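Long-range contacts in putative thiol-disulfide isomerase or thioredoxin (Salmonella enterica subsp. enterica serovar Typhimurium, PDB 3L9V), which probably catalyses thiol-disulfide exchange, as a DsbA-like oxidoreductase that introduces or rearranges disulfide bonds in other proteins: residues A15-F21 / L137-V143; L73-E79 / F107-I113. All coordinates share one frame; numbering follows the deposited sequence.

Contact 1: residues A15-F21 / L137-V143; sequences APAVVEF and LFKEYGV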
# COMPACT_ATOMS: atom_id res chain seq x y z
N ALA A 15 -12.05 8.60 6.39
CA ALA A 15 -11.11 7.59 5.90
C ALA A 15 -11.68 6.87 4.70
O ALA A 15 -12.88 6.61 4.64
CB ALA A 15 -10.78 6.59 7.00
N PRO A 16 -10.82 6.52 3.74
CA PRO A 16 -11.26 5.59 2.72
C PRO A 16 -11.82 4.33 3.40
O PRO A 16 -11.45 4.06 4.54
CB PRO A 16 -9.96 5.27 1.96
CG PRO A 16 -9.07 6.46 2.20
CD PRO A 16 -9.40 6.92 3.58
N ALA A 17 -12.69 3.57 2.73
CA ALA A 17 -13.29 2.38 3.36
C ALA A 17 -12.23 1.39 3.80
O ALA A 17 -12.35 0.78 4.87
CB ALA A 17 -14.27 1.70 2.44
N VAL A 18 -11.23 1.19 2.95
CA VAL A 18 -10.06 0.40 3.34
C VAL A 18 -8.79 1.16 3.03
O VAL A 18 -8.65 1.77 1.96
CB VAL A 18 -10.01 -0.98 2.63
CG1 VAL A 18 -8.81 -1.78 3.12
CG2 VAL A 18 -11.28 -1.77 2.90
N VAL A 19 -7.88 1.16 3.98
CA VAL A 19 -6.56 1.74 3.80
C VAL A 19 -5.54 0.66 4.15
O VAL A 19 -5.68 -0.03 5.16
CB VAL A 19 -6.36 2.92 4.75
CG1 VAL A 19 -4.91 3.40 4.74
CG2 VAL A 19 -7.33 4.07 4.39
N GLU A 20 -4.53 0.50 3.30
CA GLU A 20 -3.41 -0.40 3.60
C GLU A 20 -2.05 0.32 3.55
O GLU A 20 -1.65 0.85 2.51
CB GLU A 20 -3.43 -1.61 2.67
CG GLU A 20 -2.26 -2.53 2.87
CD GLU A 20 -2.23 -3.71 1.91
OE1 GLU A 20 -3.26 -4.03 1.27
OE2 GLU A 20 -1.15 -4.33 1.80
N PHE A 21 -1.36 0.38 4.67
CA PHE A 21 0.02 0.86 4.68
C PHE A 21 0.91 -0.34 4.36
O PHE A 21 0.74 -1.43 4.95
CB PHE A 21 0.39 1.46 6.03
CG PHE A 21 -0.31 2.78 6.32
CD1 PHE A 21 -1.63 2.80 6.74
CD2 PHE A 21 0.36 3.99 6.17
CE1 PHE A 21 -2.28 4.01 7.03
CE2 PHE A 21 -0.28 5.21 6.42
CZ PHE A 21 -1.60 5.22 6.86
N LEU A 137 -0.56 10.52 7.60
CA LEU A 137 -1.49 9.45 7.91
C LEU A 137 -0.81 8.30 8.66
O LEU A 137 -1.47 7.58 9.42
CB LEU A 137 -2.23 9.00 6.66
CG LEU A 137 -3.07 10.10 6.00
CD1 LEU A 137 -3.69 9.63 4.67
CD2 LEU A 137 -4.16 10.62 6.96
N PHE A 138 0.50 8.13 8.46
CA PHE A 138 1.25 7.10 9.18
C PHE A 138 1.08 7.40 10.66
O PHE A 138 0.86 6.50 11.45
CB PHE A 138 2.74 7.11 8.80
CG PHE A 138 3.58 6.04 9.49
CD1 PHE A 138 3.85 4.84 8.86
CD2 PHE A 138 4.13 6.26 10.74
CE1 PHE A 138 4.63 3.85 9.49
CE2 PHE A 138 4.92 5.28 11.36
CZ PHE A 138 5.17 4.08 10.73
N LYS A 139 1.15 8.68 11.02
CA LYS A 139 1.06 9.04 12.43
C LYS A 139 -0.37 9.01 12.96
O LYS A 139 -0.59 8.57 14.08
CB LYS A 139 1.74 10.39 12.71
CG LYS A 139 3.20 10.46 12.27
CD LYS A 139 3.87 11.75 12.73
CE LYS A 139 3.06 12.97 12.32
NZ LYS A 139 3.66 14.22 12.86
N GLU A 140 -1.34 9.41 12.14
CA GLU A 140 -2.74 9.46 12.56
C GLU A 140 -3.35 8.08 12.78
O GLU A 140 -4.16 7.90 13.68
CB GLU A 140 -3.60 10.24 11.55
CG GLU A 140 -3.24 11.73 11.46
CD GLU A 140 -4.15 12.49 10.52
OE1 GLU A 140 -5.27 12.00 10.24
OE2 GLU A 140 -3.75 13.56 10.05
N TYR A 141 -2.96 7.13 11.93
CA TYR A 141 -3.47 5.77 12.02
C TYR A 141 -2.71 4.98 13.08
O TYR A 141 -3.06 3.85 13.38
CB TYR A 141 -3.35 5.03 10.68
CG TYR A 141 -4.46 5.33 9.71
CD1 TYR A 141 -4.37 6.40 8.84
CD2 TYR A 141 -5.62 4.56 9.68
CE1 TYR A 141 -5.38 6.69 7.97
CE2 TYR A 141 -6.64 4.85 8.81
CZ TYR A 141 -6.51 5.93 7.95
OH TYR A 141 -7.49 6.24 7.06
N GLY A 142 -1.65 5.57 13.61
CA GLY A 142 -0.84 4.90 14.62
C GLY A 142 -0.11 3.68 14.06
O GLY A 142 0.01 2.67 14.73
N VAL A 143 0.39 3.79 12.83
CA VAL A 143 0.98 2.62 12.16
C VAL A 143 2.23 2.11 12.85
O VAL A 143 3.08 2.90 13.25
CB VAL A 143 1.32 2.93 10.68
CG1 VAL A 143 1.91 1.69 10.00
CG2 VAL A 143 0.06 3.35 9.97
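Phe21 and Tyr141 meet at the centre of this buried contact, where strand 18-22 of the thioredoxin fold packs against the C-terminal end of helix 125-140. The two rings form an offset edge-to-face pair: the CE1-CZ edge of Phe21 is directed at the face of Tyr141, with centroids 5.3 Å apart and planes at 60°. Phe21 leaves the strand toward the helix, and with CG anti to its own carbonyl carbon (chi1 -70°) its ring lies with one face against Val143 and its CE1-CZ edge toward Tyr141. That face receives a CH-pi contact from Val143, whose CG2 sits 3.6 Å from the Phe21 centroid and almost on the ring normal. A flat phenyl suits this place: the branched valine covers its face while its rim is left to Tyr141 and the last helical turn. There Phe21 CZ lies 3.8 Å from Leu137 CB, which approaches in the ring plane.

The chain can turn back and bring Val143 over Phe21 because the helix ends in a Schellman motif. Gly142 takes a positive phi (67°), readily accessible to glycine, and Val143 N bonds to Phe138 O at 3.1 Å. Beyond the segments, Tyr55 meets the Phe21 ring and Tyr150 meets that of Tyr141, extending the aromatic cluster over the sheet. Tyr141 is long enough to run from the helix end back along the strand. Its hydroxyl end reaches small or branched aliphatic groups: Tyr141 OH is 3.4 Å from Val19 CG2 and 3.3 Å from Ala15 CB.

Contact 2: residues L73-E79 / F107-I113; sequences LAMVMKE and FMSATGI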
# COMPACT_ATOMS: atom_id res chain seq x y z
N LEU A 73 4.10 9.86 -6.44
CA LEU A 73 4.02 10.28 -7.84
C LEU A 73 3.02 9.41 -8.58
O LEU A 73 2.12 9.92 -9.28
CB LEU A 73 5.41 10.25 -8.52
CG LEU A 73 5.38 10.67 -9.99
CD1 LEU A 73 4.85 12.11 -10.15
CD2 LEU A 73 6.79 10.50 -10.60
N ALA A 74 3.16 8.10 -8.42
CA ALA A 74 2.16 7.15 -8.90
C ALA A 74 0.72 7.56 -8.53
O ALA A 74 -0.17 7.55 -9.36
CB ALA A 74 2.44 5.76 -8.32
N MSE A 75 0.48 7.87 -7.26
CA MSE A 75 -0.86 8.29 -6.84
C MSE A 75 -1.30 9.56 -7.60
O MSE A 75 -2.37 9.61 -8.18
CB MSE A 75 -0.91 8.52 -5.32
CG MSE A 75 -0.51 7.30 -4.44
SE MSE A 75 -0.45 7.78 -2.50
CE MSE A 75 -2.35 7.52 -2.30
N VAL A 76 -0.46 10.59 -7.60
CA VAL A 76 -0.81 11.80 -8.35
C VAL A 76 -1.18 11.47 -9.81
O VAL A 76 -2.14 12.02 -10.34
CB VAL A 76 0.31 12.84 -8.28
CG1 VAL A 76 0.04 14.00 -9.27
CG2 VAL A 76 0.44 13.37 -6.86
N MSE A 77 -0.44 10.54 -10.42
CA MSE A 77 -0.61 10.22 -11.84
C MSE A 77 -1.64 9.13 -12.09
O MSE A 77 -1.94 8.81 -13.23
CB MSE A 77 0.72 9.77 -12.48
CG MSE A 77 1.77 10.85 -12.62
SE MSE A 77 3.49 10.12 -13.27
CE MSE A 77 2.92 9.22 -14.88
N LYS A 78 -2.20 8.56 -11.03
CA LYS A 78 -3.20 7.51 -11.18
C LYS A 78 -2.62 6.28 -11.84
O LYS A 78 -3.27 5.63 -12.66
CB LYS A 78 -4.40 8.02 -12.00
CG LYS A 78 -5.09 9.19 -11.32
CD LYS A 78 -6.28 9.71 -12.12
CE LYS A 78 -6.92 10.89 -11.40
NZ LYS A 78 -7.91 11.61 -12.25
N GLU A 79 -1.38 5.98 -11.46
CA GLU A 79 -0.63 4.87 -12.03
C GLU A 79 -0.23 3.85 -10.95
O GLU A 79 0.73 3.11 -11.12
CB GLU A 79 0.63 5.38 -12.72
CG GLU A 79 0.36 6.33 -13.90
CD GLU A 79 0.11 5.57 -15.18
OE1 GLU A 79 -0.52 4.49 -15.13
OE2 GLU A 79 0.55 6.06 -16.25
N PHE A 107 10.25 3.22 -12.55
CA PHE A 107 9.01 4.00 -12.67
C PHE A 107 8.79 4.36 -14.14
O PHE A 107 7.70 4.19 -14.68
CB PHE A 107 9.09 5.27 -11.81
CG PHE A 107 7.78 6.01 -11.67
CD1 PHE A 107 7.26 6.74 -12.73
CD2 PHE A 107 7.09 6.00 -10.46
CE1 PHE A 107 6.06 7.44 -12.60
CE2 PHE A 107 5.89 6.69 -10.32
CZ PHE A 107 5.36 7.40 -11.39
N MSE A 108 9.86 4.84 -14.79
CA MSE A 108 9.80 5.23 -16.21
C MSE A 108 9.45 4.07 -17.11
O MSE A 108 8.67 4.21 -18.04
CB MSE A 108 11.15 5.80 -16.67
CG MSE A 108 11.43 7.16 -16.10
SE MSE A 108 13.24 7.66 -16.53
CE MSE A 108 13.08 7.32 -18.47
N SER A 109 10.02 2.90 -16.83
CA SER A 109 9.74 1.72 -17.63
C SER A 109 8.29 1.27 -17.50
O SER A 109 7.69 0.79 -18.44
CB SER A 109 10.68 0.59 -17.24
OG SER A 109 10.35 -0.60 -17.95
N ALA A 110 7.72 1.42 -16.32
CA ALA A 110 6.36 0.95 -16.08
C ALA A 110 5.34 1.92 -16.67
O ALA A 110 4.24 1.54 -17.10
CB ALA A 110 6.12 0.78 -14.59
N THR A 111 5.68 3.20 -16.68
CA THR A 111 4.68 4.18 -17.09
C THR A 111 4.91 4.83 -18.47
O THR A 111 3.97 5.35 -19.08
CB THR A 111 4.54 5.26 -16.04
OG1 THR A 111 5.78 5.98 -15.96
CG2 THR A 111 4.20 4.60 -14.66
N GLY A 112 6.15 4.80 -18.95
CA GLY A 112 6.49 5.44 -20.21
C GLY A 112 6.77 6.92 -20.01
O GLY A 112 6.94 7.65 -20.98
N ILE A 113 6.79 7.39 -18.76
CA ILE A 113 7.08 8.80 -18.52
C ILE A 113 8.53 9.06 -18.95
O ILE A 113 9.36 8.16 -18.89
CB ILE A 113 6.83 9.23 -17.04
CG1 ILE A 113 6.77 10.75 -16.90
CG2 ILE A 113 7.90 8.73 -16.08
CD1 ILE A 113 6.71 11.23 -15.43
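This is an apolar helix-to-helix contact in the helical part of the protein, built around Phe107, which extends from helix 100-111 to Leu73, Ala74 and Met77 on helix 64-77. The short helical segments run nearly parallel, at 24°, but their axes come no closer than 12.7 Å. At that spacing the backbones do not pack directly; Phe107, with CG anti to its backbone N (chi1 -170°), fills much of the interval together with the side chains of Leu73 and Met77. Leu73 CD2 covers one face of the ring, 3.9 Å from its centroid, in a CH-pi contact displaced toward CZ. At the rim, near the ring plane, the small Ala74 lets the phenyl approach the helix backbone, with Phe107 CE2 3.6 Å from Ala74 N.

Met77, a selenomethionine here, makes a Met-aromatic contact, its SE lying at the ring edge 3.8 Å from Phe107 CE1. The flexible side chain bends at its last torsion, and the same SE touches Ile113 CD1 at 4.0 Å. In the DsbA-like fold these helices belong to the helical domain inserted into the thioredoxin domain; Ile83 of helix 80-93 packs on both Ala74 and Phe107, and Tyr118 of helix 115-121 meets the Phe107 ring.

Nearer the partly exposed end, Glu79 CB faces Thr111 CG2 in a looser contact. The methyl and hydroxyl of Thr111 have different tasks: the methyl faces Glu79, while OG1 donates to Phe107 O at 2.9 Å. Thr111 OG1 also accepts from Ile113 N at 3.3 Å, an ST turn carrying the chain through Gly112, whose positive phi suits a residue without a side chain.

Contact 2 is nested within the chain loop closed by contact 1, much as a helical insertion sits within the thioredoxin fold of DsbA-like proteins. Their centres are about 23 Å apart, on opposite sides of the chain's centre, and their nearest atoms remain about 7 Å apart. Helix 125-140 bridges them: its Val127 touches Leu73 of contact 2, while the C-terminal end of the same helix supplies Leu137 and Phe138 to contact 1. Tyr55 of strand 52-56 meets the Phe21 ring and also touches Met75, which lies in segment 73-79 but takes no part in contact 2. Of the two, contact 1 lies closer to the chain's centre, and Phe21 is near, without touching, Cys26 and Cys29, probably the redox-active CxxC pair.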